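Local coordinates for UDP-N-Acetylglucosamine 2-Epimerase (Thermus thermophilus, PDB 1V4V), which probably interconverts UDP-N-acetylglucosamine and UDP-N-acetylmannosamine by inverting the sugar carbon C2, at residues L52-I57 / L263-M268; A270-S275 / G283-E288; A22-A27 / G175-D180; E288-G293 / N346-G351; R29-L34 / M356-V361. One frame throughout, in Å; residues are numbered along the deposited sequence.

Contact 1 (L52-I57 / L263-M268)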
# COMPACT_ATOMS: atom_id res chain seq x y z
N LEU A 52 6.03 2.34 -27.99
CA LEU A 52 5.77 3.76 -27.79
C LEU A 52 5.93 4.55 -29.09
O LEU A 52 5.45 5.68 -29.21
CB LEU A 52 6.71 4.32 -26.72
CG LEU A 52 6.37 3.94 -25.28
CD1 LEU A 52 7.51 4.33 -24.34
CD2 LEU A 52 5.08 4.63 -24.87
N SER A 53 6.60 3.94 -30.07
CA SER A 53 6.82 4.59 -31.37
C SER A 53 5.53 4.98 -32.07
O SER A 53 5.42 6.08 -32.62
CB SER A 53 7.65 3.69 -32.28
OG SER A 53 8.97 3.55 -31.80
N LEU A 54 4.55 4.08 -32.07
CA LEU A 54 3.27 4.35 -32.71
C LEU A 54 2.68 5.66 -32.25
O LEU A 54 2.12 6.42 -33.04
CB LEU A 54 2.25 3.24 -32.42
CG LEU A 54 0.81 3.61 -32.83
CD1 LEU A 54 0.69 3.59 -34.35
CD2 LEU A 54 -0.19 2.66 -32.21
N PHE A 55 2.79 5.93 -30.95
CA PHE A 55 2.23 7.15 -30.39
C PHE A 55 3.18 8.34 -30.44
O PHE A 55 2.86 9.42 -29.96
CB PHE A 55 1.80 6.91 -28.94
CG PHE A 55 1.01 5.65 -28.75
CD1 PHE A 55 1.65 4.45 -28.43
CD2 PHE A 55 -0.37 5.64 -28.92
CE1 PHE A 55 0.92 3.27 -28.28
CE2 PHE A 55 -1.11 4.47 -28.78
CZ PHE A 55 -0.46 3.28 -28.45
N GLY A 56 4.35 8.14 -31.04
CA GLY A 56 5.32 9.21 -31.15
C GLY A 56 5.90 9.62 -29.80
O GLY A 56 6.06 10.80 -29.52
N ILE A 57 6.21 8.62 -28.98
CA ILE A 57 6.76 8.85 -27.65
C ILE A 57 8.10 8.14 -27.48
O ILE A 57 8.27 7.01 -27.94
CB ILE A 57 5.78 8.35 -26.55
CG1 ILE A 57 4.49 9.16 -26.61
CG2 ILE A 57 6.42 8.48 -25.16
CD1 ILE A 57 3.39 8.62 -25.70
N LEU A 263 -2.54 -8.35 -37.67
CA LEU A 263 -2.10 -6.96 -37.81
C LEU A 263 -1.57 -6.37 -36.51
O LEU A 263 -1.82 -6.90 -35.43
CB LEU A 263 -3.28 -6.10 -38.30
CG LEU A 263 -3.96 -6.48 -39.61
CD1 LEU A 263 -5.21 -5.62 -39.80
CD2 LEU A 263 -3.01 -6.30 -40.77
N GLU A 264 -0.82 -5.28 -36.63
CA GLU A 264 -0.27 -4.61 -35.46
C GLU A 264 -1.38 -3.77 -34.85
O GLU A 264 -2.36 -3.45 -35.53
CB GLU A 264 0.91 -3.71 -35.86
CG GLU A 264 2.02 -4.45 -36.59
CD GLU A 264 3.27 -3.61 -36.77
OE1 GLU A 264 3.88 -3.22 -35.75
OE2 GLU A 264 3.64 -3.33 -37.93
N TYR A 265 -1.23 -3.41 -33.58
CA TYR A 265 -2.24 -2.62 -32.88
C TYR A 265 -2.80 -1.47 -33.72
O TYR A 265 -4.01 -1.37 -33.92
CB TYR A 265 -1.66 -2.06 -31.58
CG TYR A 265 -2.69 -1.47 -30.65
CD1 TYR A 265 -3.75 -2.24 -30.18
CD2 TYR A 265 -2.60 -0.14 -30.23
CE1 TYR A 265 -4.71 -1.70 -29.31
CE2 TYR A 265 -3.55 0.41 -29.36
CZ TYR A 265 -4.60 -0.38 -28.91
OH TYR A 265 -5.54 0.15 -28.05
N GLY A 266 -1.92 -0.61 -34.21
CA GLY A 266 -2.35 0.53 -35.00
C GLY A 266 -3.03 0.21 -36.32
O GLY A 266 -4.05 0.82 -36.66
N SER A 267 -2.48 -0.73 -37.07
CA SER A 267 -3.05 -1.09 -38.36
C SER A 267 -4.44 -1.69 -38.20
O SER A 267 -5.33 -1.46 -39.02
CB SER A 267 -2.14 -2.07 -39.10
OG SER A 267 -2.63 -2.30 -40.41
N MSE A 268 -4.63 -2.47 -37.13
CA MSE A 268 -5.93 -3.08 -36.87
C MSE A 268 -6.94 -2.02 -36.46
O MSE A 268 -8.09 -2.05 -36.90
CB MSE A 268 -5.82 -4.14 -35.77
CG MSE A 268 -7.16 -4.73 -35.34
SE MSE A 268 -8.15 -5.60 -36.77
CE MSE A 268 -7.83 -7.44 -36.29
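F55, whose ring reaches Y265 across the contact, is tied back by its own backbone: the O of L52 takes I57 N at 3.0 Å and, in a weak bond, F55 N as well. Together with the bond from G56 N to S53 O, this closes helix 45-53 in a Schellman motif, with G56 at positive phi. L54 points its CB toward residues 263-268, while F55 reaches them with the end of its ring; no hydrogen bond crosses and every meeting is apolar. L54 carries most of it. With CG anti to the backbone N (chi1 168°), its CD2 methyl comes to the rim of the Y265 ring, near the ring plane and 4.2 Å from CD2 of Y265, and also lies 4.1 Å from CA of G266. The same methyl sits over one face of the F55 ring, 3.8 Å above the plane and offset toward the rim, so it fills the angle between two aromatics. F55 adds its CZ, 4.3 Å from CE2 of Y265. G266 matters by what it lacks, for a CB there would run into CD1 of L54. A185 of helix 177-188 touches both L54 and Y265. Helix 45-53 belongs to the domain of the first parallel sheet and helix 265-273 to that of the second; two such Rossmann-like halves facing each other across a cleft are the hallmark of the GT-B fold.

Contact 2 (A270-S275 / G283-E288)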
# COMPACT_ATOMS: atom_id res chain seq x y z
N ALA A 270 -6.94 1.09 -37.30
CA ALA A 270 -7.25 1.87 -38.49
C ALA A 270 -8.26 1.12 -39.36
O ALA A 270 -9.22 1.70 -39.87
CB ALA A 270 -5.98 2.15 -39.28
N LEU A 271 -8.05 -0.18 -39.52
CA LEU A 271 -8.95 -1.01 -40.32
C LEU A 271 -10.36 -0.98 -39.73
O LEU A 271 -11.34 -0.77 -40.45
CB LEU A 271 -8.45 -2.45 -40.37
CG LEU A 271 -9.34 -3.47 -41.08
CD1 LEU A 271 -9.54 -3.07 -42.54
CD2 LEU A 271 -8.70 -4.84 -40.98
N MSE A 272 -10.46 -1.19 -38.42
CA MSE A 272 -11.76 -1.17 -37.78
C MSE A 272 -12.45 0.18 -37.95
O MSE A 272 -13.64 0.24 -38.27
CB MSE A 272 -11.63 -1.48 -36.28
CG MSE A 272 -11.24 -2.91 -35.97
SE MSE A 272 -11.39 -3.27 -34.06
CE MSE A 272 -9.77 -2.39 -33.49
N ARG A 273 -11.70 1.26 -37.74
CA ARG A 273 -12.27 2.60 -37.87
C ARG A 273 -12.83 2.83 -39.28
O ARG A 273 -13.82 3.54 -39.45
CB ARG A 273 -11.21 3.66 -37.55
CG ARG A 273 -11.77 5.07 -37.47
CD ARG A 273 -10.70 6.09 -37.13
NE ARG A 273 -9.72 6.23 -38.21
CZ ARG A 273 -8.76 7.14 -38.23
NH1 ARG A 273 -8.63 8.00 -37.22
NH2 ARG A 273 -7.93 7.21 -39.26
N ALA A 274 -12.20 2.22 -40.28
CA ALA A 274 -12.65 2.38 -41.66
C ALA A 274 -13.75 1.39 -42.04
O ALA A 274 -14.20 1.37 -43.19
CB ALA A 274 -11.46 2.21 -42.61
N SER A 275 -14.18 0.57 -41.09
CA SER A 275 -15.20 -0.44 -41.37
C SER A 275 -16.61 -0.05 -40.92
O SER A 275 -16.78 0.75 -40.00
CB SER A 275 -14.81 -1.76 -40.70
OG SER A 275 -13.56 -2.23 -41.19
N GLY A 283 -13.71 -10.68 -26.81
CA GLY A 283 -14.17 -9.61 -25.95
C GLY A 283 -13.30 -8.38 -26.09
O GLY A 283 -13.80 -7.25 -26.10
N GLY A 284 -11.99 -8.59 -26.21
CA GLY A 284 -11.07 -7.47 -26.35
C GLY A 284 -11.33 -6.66 -27.61
O GLY A 284 -11.36 -5.42 -27.57
N LEU A 285 -11.52 -7.34 -28.73
CA LEU A 285 -11.78 -6.65 -29.98
C LEU A 285 -13.15 -5.98 -29.97
O LEU A 285 -13.33 -4.92 -30.57
CB LEU A 285 -11.65 -7.62 -31.16
CG LEU A 285 -10.19 -7.94 -31.48
CD1 LEU A 285 -10.12 -8.95 -32.60
CD2 LEU A 285 -9.47 -6.67 -31.88
N GLN A 286 -14.11 -6.59 -29.29
CA GLN A 286 -15.44 -6.00 -29.21
C GLN A 286 -15.33 -4.65 -28.52
O GLN A 286 -15.94 -3.67 -28.93
CB GLN A 286 -16.38 -6.94 -28.45
CG GLN A 286 -17.74 -6.34 -28.11
CD GLN A 286 -17.76 -5.72 -26.73
OE1 GLN A 286 -17.45 -6.39 -25.74
NE2 GLN A 286 -18.13 -4.45 -26.65
N GLU A 287 -14.52 -4.60 -27.46
CA GLU A 287 -14.34 -3.35 -26.74
C GLU A 287 -13.60 -2.32 -27.59
O GLU A 287 -13.86 -1.12 -27.48
CB GLU A 287 -13.61 -3.59 -25.42
CG GLU A 287 -14.47 -4.32 -24.41
CD GLU A 287 -13.86 -4.35 -23.03
OE1 GLU A 287 -13.43 -3.28 -22.54
OE2 GLU A 287 -13.82 -5.45 -22.43
N GLU A 288 -12.68 -2.78 -28.42
CA GLU A 288 -11.95 -1.87 -29.29
C GLU A 288 -12.91 -1.26 -30.31
O GLU A 288 -12.85 -0.07 -30.61
CB GLU A 288 -10.82 -2.59 -30.01
CG GLU A 288 -9.59 -2.83 -29.16
CD GLU A 288 -8.41 -3.26 -30.00
OE1 GLU A 288 -8.10 -2.56 -30.99
OE2 GLU A 288 -7.78 -4.29 -29.66
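M272, near the end of helix 265-273, faces E288 of helix 283-291 with 8.5 Å between their CA atoms, the nearest backbone approach of the two segments. The gap is bridged mainly by the long selenomethionine side chain of M272. Its CG lies anti to the carbonyl carbon, and the chain bends at its last torsion (chi3 -77°), which brings the CE methyl against E288. The two side chains cross at about a right angle. CE of M272 meets E288 twice, 3.6 Å from its CB and 3.0 Å from its OE1, the latter unusually tight for a methyl carbon and a carboxylate oxygen, with no hydrogen bond assigned. The selenium stands farther off, 4.1 Å from CB of E288 and 4.5 Å from CD2 of L285, whose isobutyl end swings in from one turn earlier. Beyond the helix end, S275 OG bonds to L271 O at 2.8 Å, the donor standing above the carbonyl plane, and it also meets T202 OG1 on strand 200-203. Strand 275-280 links the two helices along the chain. A bound glycerol, probably from the crystallisation liquor, is about 3 Å from the E288 side chain and is hydrogen-bonded by E287 OE1. Across the contact the methyl of a selenoether lies against CB and OE1 of E288: this is shape and dispersion packing, and since the methyl is no conventional donor, OE1 probably finds any polar partner elsewhere.

Contact 3 (A22-A27 / G175-D180)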
# COMPACT_ATOMS: atom_id res chain seq x y z
N ALA A 22 0.05 6.17 -22.86
CA ALA A 22 0.31 7.06 -23.99
C ALA A 22 -0.67 8.23 -24.06
O ALA A 22 -0.27 9.39 -24.25
CB ALA A 22 0.29 6.27 -25.30
N PRO A 23 -1.98 7.96 -23.91
CA PRO A 23 -2.97 9.04 -23.97
C PRO A 23 -2.75 10.09 -22.88
O PRO A 23 -3.00 11.28 -23.08
CB PRO A 23 -4.30 8.30 -23.78
CG PRO A 23 -4.02 6.95 -24.36
CD PRO A 23 -2.64 6.64 -23.84
N VAL A 24 -2.28 9.63 -21.71
CA VAL A 24 -2.01 10.52 -20.59
C VAL A 24 -0.79 11.38 -20.91
O VAL A 24 -0.80 12.59 -20.72
CB VAL A 24 -1.75 9.72 -19.30
CG1 VAL A 24 -1.41 10.67 -18.14
CG2 VAL A 24 -2.97 8.86 -18.96
N TYR A 25 0.26 10.74 -21.40
CA TYR A 25 1.49 11.44 -21.75
C TYR A 25 1.23 12.58 -22.73
O TYR A 25 1.68 13.71 -22.53
CB TYR A 25 2.48 10.47 -22.40
CG TYR A 25 3.77 11.11 -22.86
CD1 TYR A 25 4.87 11.20 -22.01
CD2 TYR A 25 3.89 11.63 -24.16
CE1 TYR A 25 6.05 11.79 -22.42
CE2 TYR A 25 5.08 12.22 -24.58
CZ TYR A 25 6.16 12.29 -23.71
OH TYR A 25 7.35 12.85 -24.12
N LEU A 26 0.49 12.28 -23.79
CA LEU A 26 0.19 13.28 -24.82
C LEU A 26 -0.70 14.40 -24.29
O LEU A 26 -0.52 15.56 -24.67
CB LEU A 26 -0.44 12.60 -26.04
CG LEU A 26 0.50 11.60 -26.72
CD1 LEU A 26 -0.25 10.80 -27.77
CD2 LEU A 26 1.68 12.35 -27.35
N ALA A 27 -1.64 14.06 -23.42
CA ALA A 27 -2.53 15.07 -22.84
C ALA A 27 -1.75 16.01 -21.92
O ALA A 27 -2.05 17.21 -21.84
CB ALA A 27 -3.66 14.40 -22.07
N GLY A 175 -12.92 7.10 -16.31
CA GLY A 175 -13.31 6.23 -17.41
C GLY A 175 -11.99 5.58 -17.80
O GLY A 175 -10.97 5.88 -17.19
N GLN A 176 -11.98 4.71 -18.81
CA GLN A 176 -10.74 4.05 -19.19
C GLN A 176 -9.89 4.75 -20.24
O GLN A 176 -10.38 5.15 -21.29
CB GLN A 176 -11.05 2.62 -19.66
CG GLN A 176 -11.75 1.77 -18.61
CD GLN A 176 -11.71 0.29 -18.94
OE1 GLN A 176 -12.59 -0.47 -18.53
NE2 GLN A 176 -10.69 -0.12 -19.69
N THR A 177 -8.59 4.91 -19.95
CA THR A 177 -7.71 5.55 -20.91
C THR A 177 -7.54 4.63 -22.12
O THR A 177 -7.12 5.06 -23.19
CB THR A 177 -6.32 5.86 -20.31
OG1 THR A 177 -5.67 4.65 -19.93
CG2 THR A 177 -6.46 6.78 -19.10
N GLY A 178 -7.89 3.36 -21.93
CA GLY A 178 -7.79 2.39 -23.02
C GLY A 178 -8.61 2.84 -24.22
O GLY A 178 -8.24 2.57 -25.37
N VAL A 179 -9.72 3.52 -23.96
CA VAL A 179 -10.57 4.03 -25.03
C VAL A 179 -9.79 5.06 -25.84
O VAL A 179 -9.74 4.99 -27.07
CB VAL A 179 -11.84 4.70 -24.45
CG1 VAL A 179 -12.72 5.23 -25.59
CG2 VAL A 179 -12.61 3.69 -23.62
N ASP A 180 -9.17 6.01 -25.14
CA ASP A 180 -8.36 7.05 -25.78
C ASP A 180 -7.28 6.39 -26.65
O ASP A 180 -7.01 6.84 -27.76
CB ASP A 180 -7.63 7.91 -24.74
CG ASP A 180 -8.57 8.56 -23.74
OD1 ASP A 180 -9.46 7.87 -23.21
OD2 ASP A 180 -8.39 9.76 -23.47
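P23, on the kinked helix 15-29, meets residues 175-180 through successive ring atoms. Its CB touches CB of D180 at 3.5 Å, where the two backbones also come closest. One atom farther, CG sits 3.8 Å from that same D180 carbon and equally far from O of T177, so the ring tip rests at the first turn of helix 177-188. Having no N-H, P23 cannot bond to the turn before it, in keeping with the kink here. Beside it, V24 and T177 meet methyl to methyl, CG2 of V24 lying 4.1 Å from CG2 of T177. The T177 hydroxyl occupies the position between backbone N and carbonyl carbon (chi1 62°), which leaves CG2 for V24 and gives OG1 to the O of K20. D180 likewise spends only its CB on the proline: OD2 accepts from G354 N, and OD1 weakly from A353 N, at the start of helix 353-364. Thus the side chains of T177 and D180 present carbon to the buried helix face while their polar ends are satisfied elsewhere, and the contact itself consists of van der Waals packing.

Contact 4 (E288-G293 / N346-G351)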
# COMPACT_ATOMS: atom_id res chain seq x y z
N GLU A 288 -12.68 -2.78 -28.42
CA GLU A 288 -11.95 -1.87 -29.29
C GLU A 288 -12.91 -1.26 -30.31
O GLU A 288 -12.85 -0.07 -30.61
CB GLU A 288 -10.82 -2.59 -30.01
CG GLU A 288 -9.59 -2.83 -29.16
CD GLU A 288 -8.41 -3.26 -30.00
OE1 GLU A 288 -8.10 -2.56 -30.99
OE2 GLU A 288 -7.78 -4.29 -29.66
N GLY A 289 -13.80 -2.09 -30.85
CA GLY A 289 -14.75 -1.57 -31.81
C GLY A 289 -15.58 -0.47 -31.18
O GLY A 289 -15.80 0.58 -31.77
N ALA A 290 -16.02 -0.71 -29.95
CA ALA A 290 -16.83 0.28 -29.23
C ALA A 290 -16.10 1.60 -29.01
O ALA A 290 -16.71 2.67 -29.02
CB ALA A 290 -17.30 -0.31 -27.90
N ALA A 291 -14.78 1.53 -28.81
CA ALA A 291 -14.00 2.75 -28.59
C ALA A 291 -14.04 3.61 -29.85
O ALA A 291 -14.09 4.84 -29.78
CB ALA A 291 -12.56 2.39 -28.24
N LEU A 292 -14.05 2.95 -31.00
CA LEU A 292 -14.07 3.63 -32.29
C LEU A 292 -15.48 3.93 -32.78
O LEU A 292 -15.65 4.53 -33.84
CB LEU A 292 -13.33 2.77 -33.32
CG LEU A 292 -11.86 2.48 -33.01
CD1 LEU A 292 -11.35 1.32 -33.86
CD2 LEU A 292 -11.04 3.75 -33.28
N GLY A 293 -16.48 3.52 -32.02
CA GLY A 293 -17.85 3.77 -32.43
C GLY A 293 -18.23 2.90 -33.62
O GLY A 293 -19.03 3.29 -34.47
N ASN A 346 -20.52 4.95 -24.99
CA ASN A 346 -19.54 3.93 -24.63
C ASN A 346 -19.56 3.78 -23.11
O ASN A 346 -19.26 4.73 -22.40
CB ASN A 346 -18.14 4.35 -25.09
CG ASN A 346 -17.10 3.28 -24.84
OD1 ASN A 346 -17.03 2.73 -23.74
ND2 ASN A 346 -16.29 2.99 -25.85
N PRO A 347 -19.90 2.59 -22.60
CA PRO A 347 -19.95 2.34 -21.16
C PRO A 347 -18.59 2.23 -20.48
O PRO A 347 -18.52 2.05 -19.26
CB PRO A 347 -20.74 1.05 -21.07
CG PRO A 347 -20.20 0.29 -22.25
CD PRO A 347 -20.20 1.35 -23.35
N TYR A 348 -17.51 2.33 -21.25
CA TYR A 348 -16.16 2.22 -20.70
C TYR A 348 -15.45 3.56 -20.54
O TYR A 348 -14.58 3.70 -19.69
CB TYR A 348 -15.31 1.31 -21.59
CG TYR A 348 -15.98 0.01 -21.96
CD1 TYR A 348 -16.23 -0.97 -21.00
CD2 TYR A 348 -16.39 -0.23 -23.27
CE1 TYR A 348 -16.87 -2.17 -21.34
CE2 TYR A 348 -17.03 -1.42 -23.62
CZ TYR A 348 -17.27 -2.38 -22.65
OH TYR A 348 -17.91 -3.55 -23.00
N GLY A 349 -15.81 4.53 -21.37
CA GLY A 349 -15.18 5.84 -21.29
C GLY A 349 -15.52 6.66 -22.52
O GLY A 349 -15.93 6.10 -23.54
N ASP A 350 -15.34 7.98 -22.43
CA ASP A 350 -15.67 8.86 -23.55
C ASP A 350 -14.49 9.19 -24.47
O ASP A 350 -14.57 10.10 -25.29
CB ASP A 350 -16.30 10.16 -23.02
CG ASP A 350 -15.35 10.96 -22.12
OD1 ASP A 350 -15.82 11.93 -21.48
OD2 ASP A 350 -14.14 10.64 -22.07
N GLY A 351 -13.39 8.45 -24.33
CA GLY A 351 -12.23 8.68 -25.17
C GLY A 351 -11.33 9.82 -24.74
O GLY A 351 -10.32 10.10 -25.39
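The Y348 ring has P347 CG over the centre of one face, 3.8 Å above the plane, and at its edge, near the plane, the methyl of A290, whose CB is 4.4 Å from CE2 of Y348. The second flat group, the amide of N346, does most of the joining. Its CG is anti to the backbone N (chi1 -176°), which carries ND2 to the end of helix 283-291. There ND2 reaches A290 O at 3.2 Å in a weak, bent bond (132° at the hydrogen) and lies 3.6 Å from CA of A291. A290 O is already engaged by G293 N within the Schellman motif that ends the helix, so the amide is an added, looser partner. The other end of the amide is gripped more firmly. N346 OD1 accepts Y348 N at 2.6 Å, in the carbonyl plane, as an Asx turn, and G349 N at 3.2 Å from well above that plane. These two bonds fix the rotation of the amide and point ND2 across the contact. A leucine here, with neither acceptor nor donor, would probably let the Y348-G349 turn relax and leave A290 O with G293 N but no bond to this loop. The backbone of Q176 hydrogen-bonds to that of Y348. The 346-351 loop joins helices 335-343 and 353-364, with helix 283-291 against it; V179 and V182 of helix 177-188 pack on A291, while I313, just before strand 314-316, touches A290, P347 and Y348.

Contact 5 (R29-L34 / M356-V361)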
# COMPACT_ATOMS: atom_id res chain seq x y z
N ARG A 29 1.44 16.76 -22.25
CA ARG A 29 2.31 17.58 -23.09
C ARG A 29 1.57 18.82 -23.57
O ARG A 29 2.19 19.83 -23.93
CB ARG A 29 2.79 16.76 -24.29
CG ARG A 29 3.97 17.37 -25.03
CD ARG A 29 4.50 16.43 -26.10
NE ARG A 29 3.51 16.18 -27.15
CZ ARG A 29 3.70 15.34 -28.16
NH1 ARG A 29 4.83 14.66 -28.27
NH2 ARG A 29 2.74 15.18 -29.07
N GLY A 30 0.24 18.76 -23.56
CA GLY A 30 -0.56 19.88 -24.02
C GLY A 30 -0.96 20.85 -22.92
O GLY A 30 -1.71 21.79 -23.17
N ILE A 31 -0.48 20.62 -21.71
CA ILE A 31 -0.81 21.50 -20.60
C ILE A 31 0.36 22.42 -20.24
O ILE A 31 1.44 21.96 -19.89
CB ILE A 31 -1.22 20.70 -19.34
CG1 ILE A 31 -2.47 19.87 -19.64
CG2 ILE A 31 -1.47 21.64 -18.17
CD1 ILE A 31 -2.99 19.09 -18.46
N PRO A 32 0.14 23.74 -20.35
CA PRO A 32 1.18 24.73 -20.05
C PRO A 32 1.68 24.64 -18.61
O PRO A 32 0.89 24.56 -17.67
CB PRO A 32 0.48 26.06 -20.33
CG PRO A 32 -0.48 25.70 -21.42
CD PRO A 32 -1.05 24.40 -20.92
N GLY A 33 3.00 24.65 -18.45
CA GLY A 33 3.58 24.56 -17.12
C GLY A 33 3.95 23.15 -16.73
O GLY A 33 4.55 22.93 -15.68
N LEU A 34 3.60 22.18 -17.58
CA LEU A 34 3.91 20.78 -17.31
C LEU A 34 4.72 20.15 -18.43
O LEU A 34 4.56 20.50 -19.61
CB LEU A 34 2.62 19.97 -17.14
CG LEU A 34 1.74 20.23 -15.91
CD1 LEU A 34 0.51 19.35 -15.96
CD2 LEU A 34 2.55 19.96 -14.66
N MSE A 356 -8.46 13.92 -18.70
CA MSE A 356 -8.91 14.09 -17.33
C MSE A 356 -7.81 13.75 -16.34
O MSE A 356 -7.65 14.44 -15.32
CB MSE A 356 -10.15 13.24 -17.04
CG MSE A 356 -11.44 13.85 -17.57
SE MSE A 356 -12.98 12.83 -17.03
CE MSE A 356 -12.56 12.76 -15.13
N VAL A 357 -7.04 12.70 -16.62
CA VAL A 357 -5.94 12.32 -15.74
C VAL A 357 -4.94 13.47 -15.74
O VAL A 357 -4.49 13.92 -14.69
CB VAL A 357 -5.23 11.03 -16.24
CG1 VAL A 357 -3.94 10.80 -15.45
CG2 VAL A 357 -6.16 9.84 -16.08
N ALA A 358 -4.62 13.97 -16.94
CA ALA A 358 -3.67 15.07 -17.09
C ALA A 358 -4.13 16.31 -16.33
O ALA A 358 -3.34 16.97 -15.66
CB ALA A 358 -3.48 15.40 -18.57
N ARG A 359 -5.42 16.63 -16.45
CA ARG A 359 -5.96 17.79 -15.76
C ARG A 359 -6.01 17.56 -14.26
O ARG A 359 -5.91 18.50 -13.47
CB ARG A 359 -7.36 18.11 -16.29
CG ARG A 359 -7.34 18.71 -17.70
CD ARG A 359 -8.74 18.88 -18.27
NE ARG A 359 -8.71 19.60 -19.55
CZ ARG A 359 -9.76 19.76 -20.34
NH1 ARG A 359 -10.94 19.26 -19.99
NH2 ARG A 359 -9.64 20.44 -21.48
N GLY A 360 -6.16 16.30 -13.86
CA GLY A 360 -6.18 15.98 -12.44
C GLY A 360 -4.82 16.28 -11.84
O GLY A 360 -4.72 16.81 -10.73
N VAL A 361 -3.76 15.94 -12.57
CA VAL A 361 -2.39 16.17 -12.13
C VAL A 361 -2.11 17.68 -12.08
O VAL A 361 -1.55 18.19 -11.10
CB VAL A 361 -1.38 15.48 -13.08
CG1 VAL A 361 0.04 15.87 -12.72
CG2 VAL A 361 -1.55 13.96 -12.99
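I31 and A358 point their CB atoms toward each other where helix 353-364 packs on the Rossmann-like domain of the first sheet. In the GT-B fold the C-terminal helix characteristically returns to pack on the N-terminal half, and the contact fits that pattern. The ethyl branch of I31 is extended (chi2 -177°), so that only its far end, CD1, does the touching. That methyl lies 3.7 Å from CB of A358 and 3.5 Å from O of A358, then passes 4.0 Å from N of R359, thus resting on the junction between two helical residues as well as on the alanine. R359 is turned the other way: its CB heads away from residues 29-34, and only the inner part of its chain brushes I31, with CG 4.4 Å from CD1 of I31. Its outward course takes it to P371. L34 and V361 also incline toward the opposite segment without a close touch; both pack on V8 of strand 6-12, and A362 touches I31 and L34. No hydrogen bond crosses, so the contact rests on van der Waals packing, and the small A358 probably leaves room for CD1 at the helix backbone. I31 opens a type II turn, I31 to L34, between helix 15-29 and strand 34-40, with G33 at positive phi and L34 N bonding to I31 O at 3.2 Å.

In the fold
Contact 3 is the fully buried one; the others are partly buried, contact 5 lying farthest from the chain centre, about 21 Å between centres. Contacts 1 and 2 use helix 265-273, contacts 2 and 4 share helix 283-291 and E288, all on the second-sheet side, from which contact 1 reaches across to the first domain. Contacts 3 and 5 meet through V24 with V357 and A27 with A358, whereas contacts 3 and 4 are joined by a probable hydrogen bond from Q176 N to Y348 O. Only contact 4 has a hydrogen bond across it, a weak one; contacts 1, 3 and 5 are van der Waals packing, and contact 2 sets a methyl against a carboxyl oxygen.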